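Local coordinates for Thiol:disulfide interchange protein DsbA (Pseudomonas aeruginosa, PDB 4ZL8) that probably introduces disulfide bonds into other periplasmic proteins by passing on its own redox-active disulfide, at residues E28-F33 against H59-P64; Y35-C40 against G152-V157; Y162-G167 against K177-L182. The protein carries 1 engineered substitution. One frame throughout, in Å; residues are numbered along the deposited sequence.

Interaction 1. Residues E28-F33 against H59-P64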
loop_
_atom_site.group_PDB
_atom_site.type_symbol
_atom_site.label_atom_id
_atom_site.label_comp_id
_atom_site.label_asym_id
_atom_site.label_seq_id
_atom_site.Cartn_x
_atom_site.Cartn_y
_atom_site.Cartn_z
ATOM N N GLU A 28 -2.379 -1.702 -12.788
ATOM C CA GLU A 28 -2.276 -1.509 -11.349
ATOM C C GLU A 28 -0.837 -1.636 -10.832
ATOM O O GLU A 28 -0.084 -2.487 -11.285
ATOM C CB GLU A 28 -3.157 -2.540 -10.646
ATOM C CG GLU A 28 -3.525 -2.147 -9.221
ATOM C CD GLU A 28 -4.266 -3.245 -8.473
ATOM O OE1 GLU A 28 -3.872 -4.422 -8.603
ATOM O OE2 GLU A 28 -5.257 -2.912 -7.790
ATOM N N VAL A 29 -0.503 -0.790 -9.862
ATOM C CA VAL A 29 0.725 -0.966 -9.092
ATOM C C VAL A 29 0.350 -0.904 -7.625
ATOM O O VAL A 29 -0.151 0.120 -7.166
ATOM C CB VAL A 29 1.751 0.129 -9.382
ATOM C CG1 VAL A 29 2.999 -0.082 -8.537
ATOM C CG2 VAL A 29 2.103 0.159 -10.873
ATOM N N VAL A 30 0.542 -2.006 -6.908
ATOM C CA VAL A 30 0.236 -2.076 -5.480
ATOM C C VAL A 30 1.516 -2.142 -4.664
ATOM O O VAL A 30 2.391 -2.955 -4.955
ATOM C CB VAL A 30 -0.578 -3.346 -5.182
ATOM C CG1 VAL A 30 -0.836 -3.466 -3.677
ATOM C CG2 VAL A 30 -1.895 -3.354 -5.940
ATOM N N GLU A 31 1.623 -1.257 -3.673
ATOM C CA GLU A 31 2.633 -1.427 -2.634
ATOM C C GLU A 31 1.926 -1.948 -1.395
ATOM O O GLU A 31 1.103 -1.240 -0.808
ATOM C CB GLU A 31 3.354 -0.118 -2.295
ATOM C CG GLU A 31 4.467 -0.367 -1.285
ATOM C CD GLU A 31 4.908 0.828 -0.478
ATOM O OE1 GLU A 31 4.276 1.888 -0.479
ATOM O OE2 GLU A 31 5.921 0.662 0.256
ATOM N N LEU A 32 2.211 -3.190 -1.017
ATOM C CA LEU A 32 1.745 -3.700 0.282
ATOM C C LEU A 32 2.705 -3.196 1.351
ATOM O O LEU A 32 3.932 -3.276 1.181
ATOM C CB LEU A 32 1.647 -5.224 0.297
ATOM C CG LEU A 32 0.537 -5.798 -0.610
ATOM C CD1 LEU A 32 1.150 -6.238 -1.900
ATOM C CD2 LEU A 32 -0.191 -6.964 0.060
ATOM N N PHE A 33 2.137 -2.650 2.422
ATOM C CA PHE A 33 2.961 -1.955 3.408
ATOM C C PHE A 33 2.300 -2.061 4.781
ATOM O O PHE A 33 1.169 -2.495 4.920
ATOM C CB PHE A 33 3.134 -0.475 3.017
ATOM C CG PHE A 33 1.997 0.378 3.444
ATOM C CD1 PHE A 33 0.747 0.234 2.859
ATOM C CD2 PHE A 33 2.154 1.325 4.435
ATOM C CE1 PHE A 33 -0.307 0.993 3.287
ATOM C CE2 PHE A 33 1.088 2.080 4.860
ATOM C CZ PHE A 33 -0.126 1.928 4.271
ATOM N N HIS A 59 -2.575 2.941 -12.260
ATOM C CA HIS A 59 -3.233 3.212 -10.978
ATOM C C HIS A 59 -2.384 2.666 -9.835
ATOM O O HIS A 59 -2.287 1.456 -9.644
ATOM C CB HIS A 59 -4.607 2.548 -10.980
ATOM C CG HIS A 59 -5.336 2.606 -9.679
ATOM N ND1 HIS A 59 -5.560 3.779 -8.990
ATOM C CD2 HIS A 59 -5.946 1.630 -8.975
ATOM C CE1 HIS A 59 -6.245 3.512 -7.889
ATOM N NE2 HIS A 59 -6.504 2.218 -7.866
ATOM N N PHE A 60 -1.745 3.575 -9.111
ATOM C CA PHE A 60 -0.926 3.224 -7.966
ATOM C C PHE A 60 -1.785 3.235 -6.719
ATOM O O PHE A 60 -2.526 4.187 -6.462
ATOM C CB PHE A 60 0.218 4.222 -7.795
ATOM C CG PHE A 60 1.020 3.994 -6.552
ATOM C CD1 PHE A 60 1.957 2.995 -6.495
ATOM C CD2 PHE A 60 0.800 4.771 -5.438
ATOM C CE1 PHE A 60 2.678 2.777 -5.327
ATOM C CE2 PHE A 60 1.506 4.557 -4.279
ATOM C CZ PHE A 60 2.426 3.567 -4.225
ATOM N N VAL A 61 -1.646 2.187 -5.918
ATOM C CA VAL A 61 -2.330 2.154 -4.645
ATOM C C VAL A 61 -1.486 1.459 -3.607
ATOM O O VAL A 61 -0.690 0.583 -3.898
ATOM C CB VAL A 61 -3.671 1.474 -4.746
ATOM C CG1 VAL A 61 -3.484 0.043 -5.142
ATOM C CG2 VAL A 61 -4.453 1.607 -3.442
ATOM N N ARG A 62 -1.666 1.915 -2.378
ATOM C CA ARG A 62 -1.114 1.220 -1.259
ATOM C C ARG A 62 -2.172 0.317 -0.688
ATOM O O ARG A 62 -3.353 0.650 -0.667
ATOM C CB ARG A 62 -0.636 2.168 -0.172
ATOM C CG ARG A 62 0.702 2.798 -0.484
ATOM C CD ARG A 62 1.281 3.482 0.737
ATOM N NE ARG A 62 2.526 4.137 0.370
ATOM C CZ ARG A 62 2.594 5.288 -0.277
ATOM N NH1 ARG A 62 1.492 5.948 -0.594
ATOM N NH2 ARG A 62 3.786 5.784 -0.581
ATOM N N LEU A 63 -1.732 -0.837 -0.219
ATOM C CA LEU A 63 -2.617 -1.798 0.415
ATOM C C LEU A 63 -1.979 -2.211 1.737
ATOM O O LEU A 63 -0.846 -2.681 1.747
ATOM C CB LEU A 63 -2.759 -3.036 -0.464
ATOM C CG LEU A 63 -3.848 -4.022 -0.034
ATOM C CD1 LEU A 63 -5.248 -3.446 -0.221
ATOM C CD2 LEU A 63 -3.646 -5.304 -0.844
ATOM N N PRO A 64 -2.703 -2.022 2.845
ATOM C CA PRO A 64 -2.105 -2.402 4.123
ATOM C C PRO A 64 -2.087 -3.902 4.276
ATOM O O PRO A 64 -3.073 -4.558 3.959
ATOM C CB PRO A 64 -3.052 -1.779 5.137
ATOM C CG PRO A 64 -4.377 -1.846 4.475
ATOM C CD PRO A 64 -4.097 -1.596 3.005
#
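Arg62 CD sits over the centre of one face of the Phe33 ring, 3.9 Å from the centroid, in a CH-pi contact. The side chain of Arg62 crosses the ring at about a right angle. The guanidinium is turned 75° from the ring plane. One face of the guanidinium meets Phe60 CE2 near the rim. At the edge of the Phe60 ring, in its plane, Val29 CG1 lies 3.8 Å from Phe60 CD1.

Glu31 runs alongside Arg62. Its CG is anti to the backbone N (chi1 -176°) and the chain stays extended, which carries the carboxylate out level with NE. Glu31 OE1 and Arg62 NE form a salt bridge at 3.0 Å, but the hydrogen bond within it is bent and weak. Arg62 NH2 makes a salt bridge to Glu44 of helix 38-52, so two carboxylates share the guanidinium.

On the face that carries Val30, Val61, Leu32 and Leu63 the contacts are aliphatic. Val30 CG2 meets Val61 CG1 at 3.8 Å, and Val30 CG1 meets Leu63 CB. Leu32 and Leu63 lie side by side, with their CD2 atoms 3.9 Å apart. Helix 132-148 packs on this face.

Five backbone hydrogen bonds join the strands, from Val29 N to His59 O through to Phe33 N to Leu63 O. The two strands run parallel and flank helix 38-52 in sequence. This is the beta-alpha-beta unit of the thioredoxin fold.

Interaction 2. Residues Y35-C40 against G152-V157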
loop_
_atom_site.group_PDB
_atom_site.type_symbol
_atom_site.label_atom_id
_atom_site.label_comp_id
_atom_site.label_asym_id
_atom_site.label_seq_id
_atom_site.Cartn_x
_atom_site.Cartn_y
_atom_site.Cartn_z
ATOM N N TYR A 35 2.319 0.848 8.111
ATOM C CA TYR A 35 2.844 2.121 8.597
ATOM C C TYR A 35 3.998 1.966 9.592
ATOM O O TYR A 35 4.872 2.835 9.650
ATOM C CB TYR A 35 1.762 2.938 9.277
ATOM C CG TYR A 35 0.759 3.675 8.414
ATOM C CD1 TYR A 35 1.150 4.611 7.462
ATOM C CD2 TYR A 35 -0.595 3.543 8.656
ATOM C CE1 TYR A 35 0.216 5.329 6.737
ATOM C CE2 TYR A 35 -1.531 4.248 7.946
ATOM C CZ TYR A 35 -1.132 5.156 7.005
ATOM O OH TYR A 35 -2.122 5.846 6.346
ATOM N N GLY A 36 3.998 0.899 10.392
ATOM C CA GLY A 36 5.012 0.698 11.409
ATOM C C GLY A 36 6.277 -0.011 10.935
ATOM O O GLY A 36 7.187 -0.217 11.721
ATOM N N CYS A 37 6.314 -0.374 9.655
ATOM C CA CYS A 37 7.391 -1.149 9.069
ATOM C C CYS A 37 8.568 -0.228 8.748
ATOM O O CYS A 37 8.442 0.672 7.934
ATOM C CB CYS A 37 6.826 -1.869 7.833
ATOM S SG CYS A 37 7.930 -2.267 6.473
ATOM N N PRO A 38 9.725 -0.439 9.407
ATOM C CA PRO A 38 10.821 0.512 9.162
ATOM C C PRO A 38 11.368 0.495 7.718
ATOM O O PRO A 38 11.770 1.554 7.237
ATOM C CB PRO A 38 11.903 0.101 10.164
ATOM C CG PRO A 38 11.340 -0.912 11.001
ATOM C CD PRO A 38 10.016 -1.360 10.509
ATOM N N HIS A 39 11.399 -0.668 7.057
ATOM C CA HIS A 39 11.841 -0.674 5.666
ATOM C C HIS A 39 10.854 0.100 4.797
ATOM O O HIS A 39 11.251 0.721 3.804
ATOM C CB HIS A 39 11.976 -2.083 5.109
ATOM C CG HIS A 39 13.086 -2.886 5.709
ATOM N ND1 HIS A 39 13.586 -4.021 5.102
ATOM C CD2 HIS A 39 13.773 -2.751 6.867
ATOM C CE1 HIS A 39 14.541 -4.539 5.849
ATOM N NE2 HIS A 39 14.678 -3.788 6.929
ATOM N N CYS A 40 9.571 0.040 5.146
ATOM C CA CYS A 40 8.544 0.759 4.410
ATOM C C CYS A 40 8.782 2.258 4.556
ATOM O O CYS A 40 8.773 3.012 3.571
ATOM C CB CYS A 40 7.165 0.383 4.937
ATOM S SG CYS A 40 6.787 -1.432 4.852
ATOM N N GLY A 152 5.372 -10.615 3.590
ATOM C CA GLY A 152 6.038 -9.530 4.271
ATOM C C GLY A 152 5.986 -8.282 3.425
ATOM O O GLY A 152 5.473 -8.297 2.288
ATOM N N VAL A 153 6.511 -7.197 3.978
ATOM C CA VAL A 153 6.422 -5.876 3.375
ATOM C C VAL A 153 7.763 -5.156 3.518
ATOM O O VAL A 153 8.567 -5.529 4.392
ATOM C CB VAL A 153 5.297 -5.045 4.026
ATOM C CG1 VAL A 153 3.935 -5.668 3.705
ATOM C CG2 VAL A 153 5.481 -4.902 5.518
ATOM N N PRO A 154 8.016 -4.156 2.666
ATOM C CA PRO A 154 7.192 -3.756 1.515
ATOM C C PRO A 154 7.314 -4.757 0.374
ATOM O O PRO A 154 8.390 -5.287 0.117
ATOM C CB PRO A 154 7.769 -2.395 1.141
ATOM C CG PRO A 154 9.202 -2.448 1.609
ATOM C CD PRO A 154 9.223 -3.323 2.823
ATOM N N THR A 155 6.194 -4.989 -0.317
ATOM C CA THR A 155 6.152 -5.861 -1.489
ATOM C C THR A 155 5.314 -5.185 -2.543
ATOM O O THR A 155 4.292 -4.566 -2.247
ATOM C CB THR A 155 5.549 -7.222 -1.149
ATOM O OG1 THR A 155 6.393 -7.893 -0.207
ATOM C CG2 THR A 155 5.395 -8.116 -2.380
ATOM N N MET A 156 5.782 -5.288 -3.778
ATOM C CA MET A 156 5.091 -4.701 -4.918
ATOM C C MET A 156 4.377 -5.792 -5.711
ATOM O O MET A 156 4.885 -6.909 -5.860
ATOM C CB MET A 156 6.099 -4.060 -5.865
ATOM C CG MET A 156 7.014 -3.032 -5.241
ATOM S SD MET A 156 6.144 -1.640 -4.492
ATOM C CE MET A 156 5.227 -0.995 -5.856
ATOM N N VAL A 157 3.197 -5.446 -6.229
ATOM C CA VAL A 157 2.498 -6.294 -7.192
ATOM C C VAL A 157 2.036 -5.427 -8.350
ATOM O O VAL A 157 1.350 -4.420 -8.155
ATOM C CB VAL A 157 1.284 -7.068 -6.591
ATOM C CG1 VAL A 157 0.638 -7.943 -7.659
ATOM C CG2 VAL A 157 1.707 -7.901 -5.392
#
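Cys37 and Cys40 meet Val153 and Pro154 in a small apolar contact at the redox-active site, where the start of helix 38-52 faces the loop leading into strand 155-158. The two sulfurs are joined to each other, with Cys37 SG 2.1 Å from Cys40 SG. Val153 CG2 lies against both, 3.7 Å from Cys37 SG and 3.8 Å from Cys40 SG. With Val153 CG1 anti to the carbonyl carbon (chi1 -66°), CG2 falls between the backbone N and the carbonyl carbon and faces the disulfide.

Pro154 meets the disulfide with its ring. Its CD is 3.7 Å from Cys40 SG and 4.0 Å from Cys37 SG. The same CD also touches His39 CB at 3.8 Å. The peptide bond before Pro154 is cis. A cis-proline loop facing a CxxC motif at a helix start is a hallmark of thioredoxin-fold thiol-disulfide oxidoreductases. Cys37 is at the N-cap position and Cys40 lies in the first turn of helix 38-52.

The imidazole of His39 leads away from the loop. Its ND1 and NE2 bind a MES and a glycerol molecule, both probably from the crystallisation liquor. Another glycerol bond is made by the backbone N of Val153. Within the loop, Thr155 OG1 donates a 2.7 Å hydrogen bond to Gly152 O from above the carbonyl plane, which links the residues on either side of Val153 and Pro154.

Interaction 3. Residues Y162-G167 against K177-L182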
loop_
_atom_site.group_PDB
_atom_site.type_symbol
_atom_site.label_atom_id
_atom_site.label_comp_id
_atom_site.label_asym_id
_atom_site.label_seq_id
_atom_site.Cartn_x
_atom_site.Cartn_y
_atom_site.Cartn_z
ATOM N N TYR A 162 2.468 -9.763 -11.135
ATOM C CA TYR A 162 3.911 -9.872 -10.911
ATOM C C TYR A 162 4.232 -9.401 -9.508
ATOM O O TYR A 162 3.871 -8.279 -9.131
ATOM C CB TYR A 162 4.698 -9.015 -11.912
ATOM C CG TYR A 162 4.287 -9.194 -13.341
ATOM C CD1 TYR A 162 4.605 -10.343 -14.040
ATOM C CD2 TYR A 162 3.568 -8.203 -13.991
ATOM C CE1 TYR A 162 4.222 -10.499 -15.370
ATOM C CE2 TYR A 162 3.178 -8.351 -15.294
ATOM C CZ TYR A 162 3.510 -9.498 -15.971
ATOM O OH TYR A 162 3.146 -9.661 -17.276
ATOM N N ARG A 163 4.928 -10.238 -8.734
ATOM C CA ARG A 163 5.266 -9.893 -7.348
ATOM C C ARG A 163 6.764 -9.758 -7.203
ATOM O O ARG A 163 7.515 -10.581 -7.722
ATOM C CB ARG A 163 4.726 -10.954 -6.390
ATOM C CG ARG A 163 4.842 -10.591 -4.923
ATOM C CD ARG A 163 4.459 -11.752 -4.005
ATOM N NE ARG A 163 5.384 -12.859 -4.120
ATOM C CZ ARG A 163 5.044 -14.140 -4.196
ATOM N NH1 ARG A 163 5.988 -15.046 -4.281
ATOM N NH2 ARG A 163 3.764 -14.529 -4.210
ATOM N N PHE A 164 7.194 -8.730 -6.483
ATOM C CA PHE A 164 8.624 -8.490 -6.278
ATOM C C PHE A 164 8.827 -7.621 -5.052
ATOM O O PHE A 164 7.893 -6.986 -4.579
ATOM C CB PHE A 164 9.289 -7.880 -7.521
ATOM C CG PHE A 164 8.617 -6.647 -8.063
ATOM C CD1 PHE A 164 7.472 -6.758 -8.839
ATOM C CD2 PHE A 164 9.153 -5.366 -7.840
ATOM C CE1 PHE A 164 6.857 -5.636 -9.370
ATOM C CE2 PHE A 164 8.543 -4.242 -8.391
ATOM C CZ PHE A 164 7.389 -4.384 -9.143
ATOM N N ASP A 165 10.038 -7.621 -4.507
ATOM C CA ASP A 165 10.303 -6.761 -3.364
ATOM C C ASP A 165 11.676 -6.131 -3.508
ATOM O O ASP A 165 12.334 -6.314 -4.540
ATOM C CB ASP A 165 10.089 -7.501 -2.030
ATOM C CG ASP A 165 10.967 -8.714 -1.860
ATOM O OD1 ASP A 165 12.123 -8.710 -2.304
ATOM O OD2 ASP A 165 10.530 -9.673 -1.171
ATOM N N ILE A 166 12.115 -5.363 -2.522
ATOM C CA ILE A 166 13.348 -4.622 -2.680
ATOM C C ILE A 166 14.519 -5.581 -2.799
ATOM O O ILE A 166 15.447 -5.363 -3.579
ATOM C CB ILE A 166 13.535 -3.592 -1.556
ATOM C CG1 ILE A 166 12.409 -2.544 -1.629
ATOM C CG2 ILE A 166 14.901 -2.945 -1.656
ATOM C CD1 ILE A 166 12.364 -1.584 -0.458
ATOM N N GLY A 167 14.479 -6.664 -2.033
ATOM C CA GLY A 167 15.557 -7.638 -2.061
ATOM C C GLY A 167 15.639 -8.357 -3.398
ATOM O O GLY A 167 16.734 -8.530 -3.952
ATOM N N LYS A 177 12.589 0.624 -11.204
ATOM C CA LYS A 177 12.904 0.300 -12.595
ATOM C C LYS A 177 12.208 -0.972 -13.022
ATOM O O LYS A 177 11.723 -1.077 -14.154
ATOM C CB LYS A 177 14.408 0.140 -12.796
ATOM C CG LYS A 177 15.200 1.387 -12.645
ATOM C CD LYS A 177 16.688 1.113 -12.914
ATOM C CE LYS A 177 17.517 2.353 -12.715
ATOM N NZ LYS A 177 18.957 2.033 -12.850
ATOM N N LEU A 178 12.167 -1.965 -12.145
ATOM C CA LEU A 178 11.484 -3.209 -12.448
ATOM C C LEU A 178 9.988 -2.964 -12.584
ATOM O O LEU A 178 9.348 -3.469 -13.524
ATOM C CB LEU A 178 11.831 -4.243 -11.372
ATOM C CG LEU A 178 11.059 -5.556 -11.447
ATOM C CD1 LEU A 178 11.201 -6.269 -12.782
ATOM C CD2 LEU A 178 11.526 -6.466 -10.319
ATOM N N ALA A 179 9.411 -2.160 -11.700
ATOM C CA ALA A 179 8.002 -1.794 -11.845
ATOM C C ALA A 179 7.758 -1.144 -13.207
ATOM O O ALA A 179 6.788 -1.487 -13.883
ATOM C CB ALA A 179 7.551 -0.864 -10.734
ATOM N N ASP A 180 8.613 -0.207 -13.587
ATOM C CA ASP A 180 8.453 0.468 -14.868
ATOM C C ASP A 180 8.466 -0.548 -16.012
ATOM O O ASP A 180 7.668 -0.447 -16.944
ATOM C CB ASP A 180 9.599 1.459 -15.084
ATOM C CG ASP A 180 9.471 2.721 -14.243
ATOM O OD1 ASP A 180 8.369 3.014 -13.752
ATOM O OD2 ASP A 180 10.504 3.428 -14.103
ATOM N N TYR A 181 9.422 -1.466 -15.988
ATOM C CA TYR A 181 9.549 -2.517 -16.995
ATOM C C TYR A 181 8.265 -3.338 -17.103
ATOM O O TYR A 181 7.765 -3.600 -18.201
ATOM C CB TYR A 181 10.736 -3.396 -16.619
ATOM C CG TYR A 181 10.944 -4.648 -17.416
ATOM C CD1 TYR A 181 11.789 -4.663 -18.522
ATOM C CD2 TYR A 181 10.345 -5.835 -17.025
ATOM C CE1 TYR A 181 12.016 -5.831 -19.220
ATOM C CE2 TYR A 181 10.560 -7.000 -17.706
ATOM C CZ TYR A 181 11.394 -7.003 -18.797
ATOM O OH TYR A 181 11.622 -8.187 -19.468
ATOM N N LEU A 182 7.716 -3.729 -15.958
ATOM C CA LEU A 182 6.517 -4.556 -15.941
ATOM C C LEU A 182 5.283 -3.772 -16.375
ATOM O O LEU A 182 4.375 -4.308 -17.024
ATOM C CB LEU A 182 6.339 -5.207 -14.566
ATOM C CG LEU A 182 7.457 -6.203 -14.268
ATOM C CD1 LEU A 182 7.382 -6.578 -12.771
ATOM C CD2 LEU A 182 7.422 -7.434 -15.137
#
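Strand 162-165 and the C-terminal helix 172-188 meet here, the helix lying against one face of the central sheet. The axes of the segments 162-165 and 177-182 run nearly antiparallel (170°), 10.2 Å apart at closest approach. Tyr162 and Phe164, two residues apart on the strand, both point toward the helix. Leu178 and Leu182, one helical turn apart, point back at them.

Leu182 divides its methyls between the two rings. Its CD2 lies over the centre of one face of the Tyr162 ring, 4.0 Å from the centroid and 11° off the normal. Its CD1 touches Tyr162 CB at 3.7 Å and Phe164 CE1 at 3.6 Å. As in other thioredoxin-fold proteins, a helix following the last hairpin covers the sheet on this side.

Phe164 takes the more crowded rotamer, with CG between the backbone N and the carbonyl carbon (chi1 53°). The ring thus projects among three helix residues. Leu178 CG stands over one face, offset toward the rim, in a CH-pi contact. Leu178 CD2 comes within 3.6 Å of Phe164 CD2. At the far end of the ring, Phe164 CZ meets Ala179 CB at 3.9 Å.

The Tyr162 hydroxyl is hydrogen-bonded to Glu186, further along the same helix. Phe164 and Leu182 also touch Val158 of the neighbouring strand 155-158.

In the fold
All three contacts reach one mixed beta-sheet. Strand 27-33 of interaction 1 neighbours strand 155-158 of interaction 2, which neighbours strand 162-165 of interaction 3. Probable backbone hydrogen bonds join them directly, Leu32 N to Thr155 O and Met156 N to Phe164 O. The centres of interactions 1 and 2 are about 11 Å apart, those of 2 and 3 about 14 Å. Along the chain interactions 1 and 2 alternate, and interaction 3 follows both. Helix 38-52, the crossover between the strands of interaction 1, carries Cys40 and is N-capped by Cys37. The shared sheet probably helps to place the helix start with the disulfide against the cis-proline loop.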